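Local coordinates for amino acid ABC transporter, binding protein (Thermus thermophilus, PDB 3VV5) that probably serves an ABC transporter as its periplasmic amino acid-binding protein, here holding the lysine analogue L-thialysine (S-(2-aminoethyl)-L-cysteine), at residues A[59-64]-A[251-256]; A[27-32]-A[226-231]; A[134-139]-A[208-213]. All coordinates share one frame; numbering follows the deposited sequence.

Contact 1. Residues A[59-64]-A[251-256]; sequences TGFEVD and KWFGED
Two different first torsions bring Trp252 and Phe61 together: CG of Trp252 lies opposite its carbonyl carbon (chi1 -71°), which swings the indole onto residues 59-64, whereas CG of Phe61 lies opposite its backbone N (chi1 177°), which carries that ring past the indole to Phe253. In this type II solute-binding protein, the last turn of helix 244-253 is thereby laid against the start of helix 61-72, whose N-cap is Gly60. The indole lies flat on backbone. Gly60 CA makes a CH-pi contact 3.7 Å from the centroid of the Trp252 six-membered ring, and Phe61 CB makes a second one over the five-membered ring. At its backbone angles Gly60 has no room for a CB beside the preceding carbonyl. Beneath the opposite face of the indole runs CG of Lys251. Phe253 turns an edge to the face of Phe61, in a T-shaped pair with ring planes 63° apart and CE2 of Phe253 3.5 Å from CG of Phe61; Phe49 and Phe191 also meet the Phe253 ring. On the far side of the same helical turn, Glu62 hydrogen-bonds Asn50 and Ser102, both in the ligand pocket. A leucine in place of Trp252 would probably leave the Gly60 backbone without its flat cover and Asp64 with only its lysine partner here. That carboxylate is gripped twice, both times at one oxygen. The extended chain of Lys251 brings NZ to 2.8 Å from Asp64 OD2, a salt bridge made on the syn side. Trp252 NE1, with the oxygen in its ring plane, reaches OD2 of Asp64 at 2.7 Å from the other face of the carboxylate.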
loop_
_atom_site.group_PDB
_atom_site.type_symbol
_atom_site.label_atom_id
_atom_site.label_comp_id
_atom_site.label_asym_id
_atom_site.label_seq_id
_atom_site.Cartn_x
_atom_site.Cartn_y
_atom_site.Cartn_z
ATOM N N THR A 59 -11.900 5.189 1.455
ATOM C CA THR A 59 -11.203 6.456 1.246
ATOM C C THR A 59 -9.694 6.271 1.490
ATOM O O THR A 59 -9.178 5.128 1.626
ATOM C CB THR A 59 -11.848 7.598 2.107
ATOM O OG1 THR A 59 -11.270 8.872 1.788
ATOM C CG2 THR A 59 -11.739 7.292 3.610
ATOM N N GLY A 60 -8.978 7.383 1.493
ATOM C CA GLY A 60 -7.536 7.357 1.669
ATOM C C GLY A 60 -6.830 7.978 0.476
ATOM O O GLY A 60 -7.443 8.226 -0.564
ATOM N N PHE A 61 -5.534 8.235 0.636
ATOM C CA PHE A 61 -4.697 8.778 -0.449
ATOM C C PHE A 61 -4.865 8.049 -1.786
ATOM O O PHE A 61 -5.016 8.685 -2.846
ATOM C CB PHE A 61 -3.234 8.753 0.000
ATOM C CG PHE A 61 -2.274 9.203 -1.037
ATOM C CD1 PHE A 61 -2.231 10.548 -1.428
ATOM C CD2 PHE A 61 -1.410 8.292 -1.634
ATOM C CE1 PHE A 61 -1.333 10.983 -2.405
ATOM C CE2 PHE A 61 -0.515 8.706 -2.629
ATOM C CZ PHE A 61 -0.469 10.057 -3.014
ATOM N N GLU A 62 -4.855 6.719 -1.743
ATOM C CA GLU A 62 -4.932 5.927 -2.980
ATOM C C GLU A 62 -6.299 5.936 -3.633
ATOM O O GLU A 62 -6.403 5.844 -4.850
ATOM C CB GLU A 62 -4.443 4.493 -2.749
ATOM C CG GLU A 62 -2.958 4.467 -2.581
ATOM C CD GLU A 62 -2.374 3.080 -2.349
ATOM O OE1 GLU A 62 -2.737 2.417 -1.358
ATOM O OE2 GLU A 62 -1.493 2.687 -3.133
ATOM N N VAL A 63 -7.335 6.060 -2.816
ATOM C CA VAL A 63 -8.705 6.153 -3.314
ATOM C C VAL A 63 -8.943 7.511 -3.992
ATOM O O VAL A 63 -9.492 7.564 -5.113
ATOM C CB VAL A 63 -9.716 5.857 -2.193
ATOM C CG1 VAL A 63 -11.166 6.053 -2.662
ATOM C CG2 VAL A 63 -9.515 4.392 -1.638
ATOM N N ASP A 64 -8.485 8.595 -3.361
ATOM C CA ASP A 64 -8.548 9.931 -4.004
ATOM C C ASP A 64 -7.770 9.964 -5.319
ATOM O O ASP A 64 -8.239 10.516 -6.320
ATOM C CB ASP A 64 -8.036 11.017 -3.064
ATOM C CG ASP A 64 -9.050 11.385 -1.986
ATOM O OD1 ASP A 64 -10.222 10.968 -2.102
ATOM O OD2 ASP A 64 -8.678 12.104 -1.037
ATOM N N LYS A 251 -3.343 16.970 1.226
ATOM C CA LYS A 251 -4.549 16.598 1.981
ATOM C C LYS A 251 -4.243 15.475 2.993
ATOM O O LYS A 251 -4.568 15.555 4.176
ATOM C CB LYS A 251 -5.648 16.143 1.005
ATOM C CG LYS A 251 -6.992 15.704 1.650
ATOM C CD LYS A 251 -7.950 15.116 0.605
ATOM C CE LYS A 251 -9.278 14.661 1.216
ATOM N NZ LYS A 251 -10.211 14.137 0.147
ATOM N N TRP A 252 -3.603 14.423 2.506
ATOM C CA TRP A 252 -3.373 13.240 3.325
ATOM C C TRP A 252 -2.136 13.288 4.215
ATOM O O TRP A 252 -2.158 12.742 5.326
ATOM C CB TRP A 252 -3.399 11.976 2.448
ATOM C CG TRP A 252 -4.797 11.724 1.999
ATOM C CD1 TRP A 252 -5.346 12.066 0.789
ATOM C CD2 TRP A 252 -5.860 11.194 2.791
ATOM N NE1 TRP A 252 -6.683 11.725 0.767
ATOM C CE2 TRP A 252 -7.021 11.184 1.980
ATOM C CE3 TRP A 252 -5.942 10.691 4.109
ATOM C CZ2 TRP A 252 -8.257 10.711 2.443
ATOM C CZ3 TRP A 252 -7.171 10.227 4.569
ATOM C CH2 TRP A 252 -8.311 10.230 3.734
ATOM N N PHE A 253 -1.069 13.933 3.744
ATOM C CA PHE A 253 0.244 13.881 4.430
ATOM C C PHE A 253 0.853 15.225 4.859
ATOM O O PHE A 253 1.781 15.257 5.674
ATOM C CB PHE A 253 1.240 13.136 3.532
ATOM C CG PHE A 253 0.771 11.781 3.112
ATOM C CD1 PHE A 253 0.678 10.744 4.040
ATOM C CD2 PHE A 253 0.417 11.534 1.780
ATOM C CE1 PHE A 253 0.238 9.469 3.647
ATOM C CE2 PHE A 253 -0.013 10.270 1.378
ATOM C CZ PHE A 253 -0.111 9.238 2.320
ATOM N N GLY A 254 0.346 16.321 4.308
ATOM C CA GLY A 254 0.887 17.665 4.564
ATOM C C GLY A 254 2.250 17.859 3.916
ATOM O O GLY A 254 2.995 18.781 4.261
ATOM N N GLU A 255 2.577 16.966 2.981
ATOM C CA GLU A 255 3.831 16.996 2.249
ATOM C C GLU A 255 3.641 16.233 0.932
ATOM O O GLU A 255 2.634 15.539 0.756
ATOM C CB GLU A 255 4.961 16.373 3.088
ATOM C CG GLU A 255 4.783 14.871 3.401
ATOM C CD GLU A 255 5.848 14.320 4.339
ATOM O OE1 GLU A 255 5.670 14.405 5.571
ATOM O OE2 GLU A 255 6.857 13.788 3.840
ATOM N N ASP A 256 4.595 16.374 0.013
ATOM C CA ASP A 256 4.518 15.701 -1.272
ATOM C C ASP A 256 5.297 14.407 -1.160
ATOM O O ASP A 256 6.507 14.407 -0.902
ATOM C CB ASP A 256 5.055 16.591 -2.403
ATOM C CG ASP A 256 4.617 16.115 -3.779
ATOM O OD1 ASP A 256 3.937 16.892 -4.504
ATOM O OD2 ASP A 256 4.940 14.961 -4.130
#

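Contact 2. Residues A[27-32]-A[226-231]; sequences RSFEEI and KSLLDA
Phe29 stands at the start of helix 29-35 and points toward the first turns of helix 226-242. Followed outward, its CB first passes OG of Ser227 at 3.4 Å. Because chi1 sets CG opposite the backbone N (176°), the ring then runs on to Ala231, whose methyl sits over one face in a CH-pi contact, off centre, with CB of Ala231 3.5 Å from CD1 of Phe29. CG and CE1 lie only slightly farther from the same methyl, and CD1 also has the CD1 methyl of Leu228 nearby. One turn on, Ile32 crosses Leu228 at about a right angle, CD1 of the isoleucine 3.7 Å from CD2 of the leucine, and both rest on Ile38 of strand 37-42. The guanidinium of Arg27 makes a salt bridge with Asp97.

The polar part gathers at the N-terminal starts of the two helices. Ser28 and Glu31 form a capping box: Glu31 N gives to Ser28 OG at 3.3 Å, and Ser28 N gives to Glu31 OE1 at 3.1 Å, from well above the carboxylate plane. Ser227 adds a grip from the other helix, its OG accepting from Phe29 N at 3.0 Å. It also donates to Glu30 OE2, 2.7 Å from OG, which the glutamate reaches through a chain bent at chi2. Ser227 OG thus acts as acceptor and donor at once, so its proton is directed to the acid, and a first-turn N-H of helix 29-35 is satisfied by a residue nearly two hundred positions away.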
loop_
_atom_site.group_PDB
_atom_site.type_symbol
_atom_site.label_atom_id
_atom_site.label_comp_id
_atom_site.label_asym_id
_atom_site.label_seq_id
_atom_site.Cartn_x
_atom_site.Cartn_y
_atom_site.Cartn_z
ATOM N N ARG A 27 -9.278 -6.343 -19.774
ATOM C CA ARG A 27 -9.857 -5.413 -20.735
ATOM C C ARG A 27 -8.857 -4.328 -21.124
ATOM O O ARG A 27 -8.197 -3.748 -20.275
ATOM C CB ARG A 27 -11.128 -4.758 -20.181
ATOM C CG ARG A 27 -12.190 -5.700 -19.596
ATOM C CD ARG A 27 -13.522 -4.952 -19.379
ATOM N NE ARG A 27 -13.443 -4.007 -18.267
ATOM C CZ ARG A 27 -14.239 -2.950 -18.103
ATOM N NH1 ARG A 27 -14.077 -2.161 -17.047
ATOM N NH2 ARG A 27 -15.194 -2.669 -18.985
ATOM N N SER A 28 -8.763 -4.047 -22.421
ATOM C CA SER A 28 -7.935 -2.946 -22.903
ATOM C C SER A 28 -8.603 -1.618 -22.561
ATOM O O SER A 28 -9.802 -1.577 -22.254
ATOM C CB SER A 28 -7.784 -3.043 -24.415
ATOM O OG SER A 28 -8.979 -2.561 -25.002
ATOM N N PHE A 29 -7.840 -0.530 -22.661
ATOM C CA PHE A 29 -8.348 0.794 -22.313
ATOM C C PHE A 29 -9.554 1.203 -23.158
ATOM O O PHE A 29 -10.523 1.778 -22.646
ATOM C CB PHE A 29 -7.254 1.864 -22.435
ATOM C CG PHE A 29 -7.760 3.252 -22.168
ATOM C CD1 PHE A 29 -8.199 3.607 -20.897
ATOM C CD2 PHE A 29 -7.843 4.190 -23.197
ATOM C CE1 PHE A 29 -8.717 4.886 -20.636
ATOM C CE2 PHE A 29 -8.337 5.469 -22.963
ATOM C CZ PHE A 29 -8.785 5.821 -21.673
ATOM N N GLU A 30 -9.455 0.943 -24.461
ATOM C CA GLU A 30 -10.536 1.203 -25.408
ATOM C C GLU A 30 -11.850 0.475 -24.994
ATOM O O GLU A 30 -12.945 1.067 -24.991
ATOM C CB GLU A 30 -10.074 0.877 -26.853
ATOM C CG GLU A 30 -9.060 -0.331 -27.029
ATOM C CD GLU A 30 -7.589 0.089 -27.317
ATOM O OE1 GLU A 30 -7.352 0.927 -28.214
ATOM O OE2 GLU A 30 -6.660 -0.438 -26.674
ATOM N N GLU A 31 -11.720 -0.778 -24.587
ATOM C CA GLU A 31 -12.843 -1.562 -24.056
ATOM C C GLU A 31 -13.430 -1.005 -22.755
ATOM O O GLU A 31 -14.643 -0.923 -22.615
ATOM C CB GLU A 31 -12.431 -3.010 -23.864
ATOM C CG GLU A 31 -12.307 -3.765 -25.178
ATOM C CD GLU A 31 -11.118 -4.701 -25.209
ATOM O OE1 GLU A 31 -10.912 -5.442 -24.218
ATOM O OE2 GLU A 31 -10.387 -4.684 -26.232
ATOM N N ILE A 32 -12.566 -0.625 -21.818
ATOM C CA ILE A 32 -12.997 0.019 -20.575
ATOM C C ILE A 32 -13.715 1.327 -20.907
ATOM O O ILE A 32 -14.806 1.571 -20.428
ATOM C CB ILE A 32 -11.796 0.217 -19.608
ATOM C CG1 ILE A 32 -11.294 -1.155 -19.127
ATOM C CG2 ILE A 32 -12.187 1.092 -18.419
ATOM C CD1 ILE A 32 -9.812 -1.249 -18.767
ATOM N N LYS A 226 -0.827 -3.728 -21.841
ATOM C CA LYS A 226 -0.057 -2.515 -22.155
ATOM C C LYS A 226 -0.972 -1.344 -22.527
ATOM O O LYS A 226 -0.616 -0.190 -22.325
ATOM C CB LYS A 226 0.988 -2.800 -23.253
ATOM C CG LYS A 226 2.140 -3.742 -22.819
ATOM C CD LYS A 226 3.049 -3.060 -21.757
ATOM C CE LYS A 226 4.346 -3.832 -21.417
ATOM N NZ LYS A 226 4.128 -5.266 -21.026
ATOM N N SER A 227 -2.154 -1.649 -23.063
ATOM C CA SER A 227 -3.167 -0.639 -23.374
ATOM C C SER A 227 -3.571 0.156 -22.122
ATOM O O SER A 227 -3.438 1.394 -22.082
ATOM C CB SER A 227 -4.402 -1.313 -23.998
ATOM O OG SER A 227 -5.373 -0.334 -24.282
ATOM N N LEU A 228 -4.034 -0.554 -21.092
ATOM C CA LEU A 228 -4.390 0.111 -19.836
ATOM C C LEU A 228 -3.180 0.722 -19.150
ATOM O O LEU A 228 -3.267 1.843 -18.637
ATOM C CB LEU A 228 -5.156 -0.820 -18.876
ATOM C CG LEU A 228 -5.713 -0.211 -17.576
ATOM C CD1 LEU A 228 -6.488 1.086 -17.808
ATOM C CD2 LEU A 228 -6.616 -1.194 -16.850
ATOM N N LEU A 229 -2.052 -0.004 -19.141
ATOM C CA LEU A 229 -0.795 0.510 -18.579
ATOM C C LEU A 229 -0.437 1.925 -19.101
ATOM O O LEU A 229 -0.148 2.848 -18.301
ATOM C CB LEU A 229 0.372 -0.473 -18.827
ATOM C CG LEU A 229 1.708 -0.183 -18.113
ATOM C CD1 LEU A 229 1.571 -0.293 -16.581
ATOM C CD2 LEU A 229 2.790 -1.103 -18.603
ATOM N N ASP A 230 -0.460 2.087 -20.427
ATOM C CA ASP A 230 -0.191 3.400 -21.024
ATOM C C ASP A 230 -1.182 4.453 -20.505
ATOM O O ASP A 230 -0.766 5.542 -20.090
ATOM C CB ASP A 230 -0.194 3.351 -22.564
ATOM C CG ASP A 230 0.194 4.700 -23.210
ATOM O OD1 ASP A 230 1.047 5.438 -22.651
ATOM O OD2 ASP A 230 -0.371 5.032 -24.286
ATOM N N ALA A 231 -2.477 4.134 -20.508
ATOM C CA ALA A 231 -3.493 5.100 -20.040
ATOM C C ALA A 231 -3.308 5.495 -18.579
ATOM O O ALA A 231 -3.433 6.671 -18.232
ATOM C CB ALA A 231 -4.911 4.575 -20.267
#

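Contact 3. Residues A[134-139]-A[208-213]; sequences RTAKDL and VGELVF
Arg134 O and Glu210 N form the tight part of this contact, a 2.8 Å hydrogen bond that meets the carbonyl almost head-on (169° at the oxygen). The same oxygen sits 3.5 Å from Gly209 CA, in a CA-H...O contact, and a side chain at Gly209 would run into it. So the loop after strand 120-129 is pinned to strand 206-222 at Glu210 N, beside a glycine, just where the strand's backbone pairs with Ile126.

Bonds within the loop help set its shape. Thr135 OG1 accepts from Asp138 N in an ST motif, while Asp138 OD2 takes both Arg134 N, by its anti lone pair, and Thr135 N, from above the carboxylate plane.

Toward solvent the contact rests on one side chain. Glu210, extended beyond CG, crosses Thr135 at about a right angle and lays OE1 against Ala136 N; the hydrogen bond is close to straight, but its modelled length of 2.5 Å is doubtful. The loose element is a water, which accepts from Lys137 N at 2.8 Å and gives only a weak bond to OE1 of Glu210.

The Glu210 carboxylate thus meets the N-H of Ala136, just before the 3-10 segment 137-139, and reaches Lys137 N through that water; this would be expected to steady its negative charge.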
loop_
_atom_site.group_PDB
_atom_site.type_symbol
_atom_site.label_atom_id
_atom_site.label_comp_id
_atom_site.label_asym_id
_atom_site.label_seq_id
_atom_site.Cartn_x
_atom_site.Cartn_y
_atom_site.Cartn_z
ATOM N N ARG A 134 15.050 -1.128 18.234
ATOM C CA ARG A 134 15.156 -0.015 17.303
ATOM C C ARG A 134 15.741 -0.367 15.943
ATOM O O ARG A 134 15.419 0.295 14.961
ATOM C CB ARG A 134 15.973 1.131 17.902
ATOM C CG ARG A 134 15.303 1.799 19.097
ATOM C CD ARG A 134 16.361 2.535 19.925
ATOM N NE ARG A 134 16.808 3.757 19.262
ATOM C CZ ARG A 134 17.893 4.444 19.604
ATOM N NH1 ARG A 134 18.678 4.034 20.592
ATOM N NH2 ARG A 134 18.198 5.550 18.943
ATOM N N THR A 135 16.604 -1.374 15.888
ATOM C CA THR A 135 17.311 -1.708 14.656
ATOM C C THR A 135 17.115 -3.171 14.275
ATOM O O THR A 135 16.649 -3.970 15.086
ATOM C CB THR A 135 18.818 -1.494 14.816
ATOM O OG1 THR A 135 19.274 -2.316 15.898
ATOM C CG2 THR A 135 19.134 -0.031 15.098
ATOM N N ALA A 136 17.512 -3.531 13.059
ATOM C CA ALA A 136 17.453 -4.926 12.619
ATOM C C ALA A 136 18.263 -5.828 13.552
ATOM O O ALA A 136 17.840 -6.942 13.857
ATOM C CB ALA A 136 17.950 -5.061 11.181
ATOM N N LYS A 137 19.428 -5.343 13.989
ATOM C CA LYS A 137 20.297 -6.095 14.912
ATOM C C LYS A 137 19.543 -6.391 16.216
ATOM O O LYS A 137 19.663 -7.485 16.781
ATOM C CB LYS A 137 21.595 -5.301 15.191
ATOM C CG LYS A 137 22.674 -6.057 15.978
ATOM C CD LYS A 137 23.643 -5.074 16.667
ATOM C CE LYS A 137 24.713 -5.785 17.502
ATOM N NZ LYS A 137 24.161 -6.656 18.595
ATOM N N ASP A 138 18.753 -5.418 16.668
ATOM C CA ASP A 138 17.980 -5.523 17.920
ATOM C C ASP A 138 16.926 -6.640 17.895
ATOM O O ASP A 138 16.389 -7.022 18.946
ATOM C CB ASP A 138 17.231 -4.207 18.201
ATOM C CG ASP A 138 18.097 -3.122 18.797
ATOM O OD1 ASP A 138 19.282 -3.368 19.123
ATOM O OD2 ASP A 138 17.563 -1.990 18.945
ATOM N N LEU A 139 16.597 -7.124 16.697
ATOM C CA LEU A 139 15.512 -8.101 16.520
ATOM C C LEU A 139 15.920 -9.551 16.781
ATOM O O LEU A 139 15.076 -10.449 16.809
ATOM C CB LEU A 139 14.860 -7.958 15.139
ATOM C CG LEU A 139 14.137 -6.630 14.844
ATOM C CD1 LEU A 139 13.509 -6.631 13.467
ATOM C CD2 LEU A 139 13.105 -6.293 15.875
ATOM N N VAL A 208 9.152 4.802 16.706
ATOM C CA VAL A 208 9.508 4.339 15.360
ATOM C C VAL A 208 11.024 4.190 15.313
ATOM O O VAL A 208 11.762 5.119 15.666
ATOM C CB VAL A 208 8.975 5.312 14.273
ATOM C CG1 VAL A 208 9.313 4.821 12.863
ATOM C CG2 VAL A 208 7.456 5.505 14.433
ATOM N N GLY A 209 11.481 3.011 14.901
ATOM C CA GLY A 209 12.906 2.697 14.864
ATOM C C GLY A 209 13.472 2.906 13.476
ATOM O O GLY A 209 13.056 3.816 12.759
ATOM N N GLU A 210 14.404 2.046 13.088
ATOM C CA GLU A 210 15.149 2.247 11.852
ATOM C C GLU A 210 14.270 2.019 10.616
ATOM O O GLU A 210 13.335 1.214 10.625
ATOM C CB GLU A 210 16.432 1.385 11.830
ATOM C CG GLU A 210 16.353 0.104 11.012
ATOM C CD GLU A 210 17.703 -0.607 10.797
ATOM O OE1 GLU A 210 18.000 -1.549 11.542
ATOM O OE2 GLU A 210 18.459 -0.256 9.866
ATOM N N LEU A 211 14.565 2.766 9.563
ATOM C CA LEU A 211 14.003 2.497 8.261
ATOM C C LEU A 211 14.786 1.337 7.652
ATOM O O LEU A 211 15.959 1.482 7.273
ATOM C CB LEU A 211 14.061 3.764 7.414
ATOM C CG LEU A 211 13.499 3.867 5.994
ATOM C CD1 LEU A 211 12.007 3.864 5.968
ATOM C CD2 LEU A 211 14.011 5.165 5.408
ATOM N N VAL A 212 14.119 0.190 7.568
ATOM C CA VAL A 212 14.721 -1.094 7.184
ATOM C C VAL A 212 14.959 -1.238 5.666
ATOM O O VAL A 212 15.918 -1.912 5.246
ATOM C CB VAL A 212 13.881 -2.267 7.744
ATOM C CG1 VAL A 212 14.213 -3.594 7.057
ATOM C CG2 VAL A 212 14.106 -2.396 9.257
ATOM N N PHE A 213 14.084 -0.621 4.867
ATOM C CA PHE A 213 14.229 -0.578 3.410
ATOM C C PHE A 213 13.342 0.520 2.828
ATOM O O PHE A 213 12.353 0.949 3.449
ATOM C CB PHE A 213 13.891 -1.918 2.733
ATOM C CG PHE A 213 12.456 -2.329 2.870
ATOM C CD1 PHE A 213 12.038 -3.048 3.986
ATOM C CD2 PHE A 213 11.519 -1.987 1.896
ATOM C CE1 PHE A 213 10.715 -3.433 4.130
ATOM C CE2 PHE A 213 10.182 -2.358 2.037
ATOM C CZ PHE A 213 9.779 -3.084 3.152
HETATM O O HOH W 1 20.753 -3.285 12.629
#

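Contacts 1 and 2 are partly buried and join helices; contact 3 lies at the surface and ties a loop to a strand. Strand 206-222, helix 226-242 and helix 244-253 succeed one another in the chain, and each supplies the later segment of one contact. Contacts 2 and 3 fall on opposite sides of the chain's centre, their own centres about 41 Å apart, while contact 1 is the nearest to the middle. The chemistry follows place: aromatic rings and a salt bridge in contact 1, one aromatic ring among aliphatic side chains, with a shared serine hydroxyl, in contact 2, and mainly backbone, carboxylate and water in contact 3.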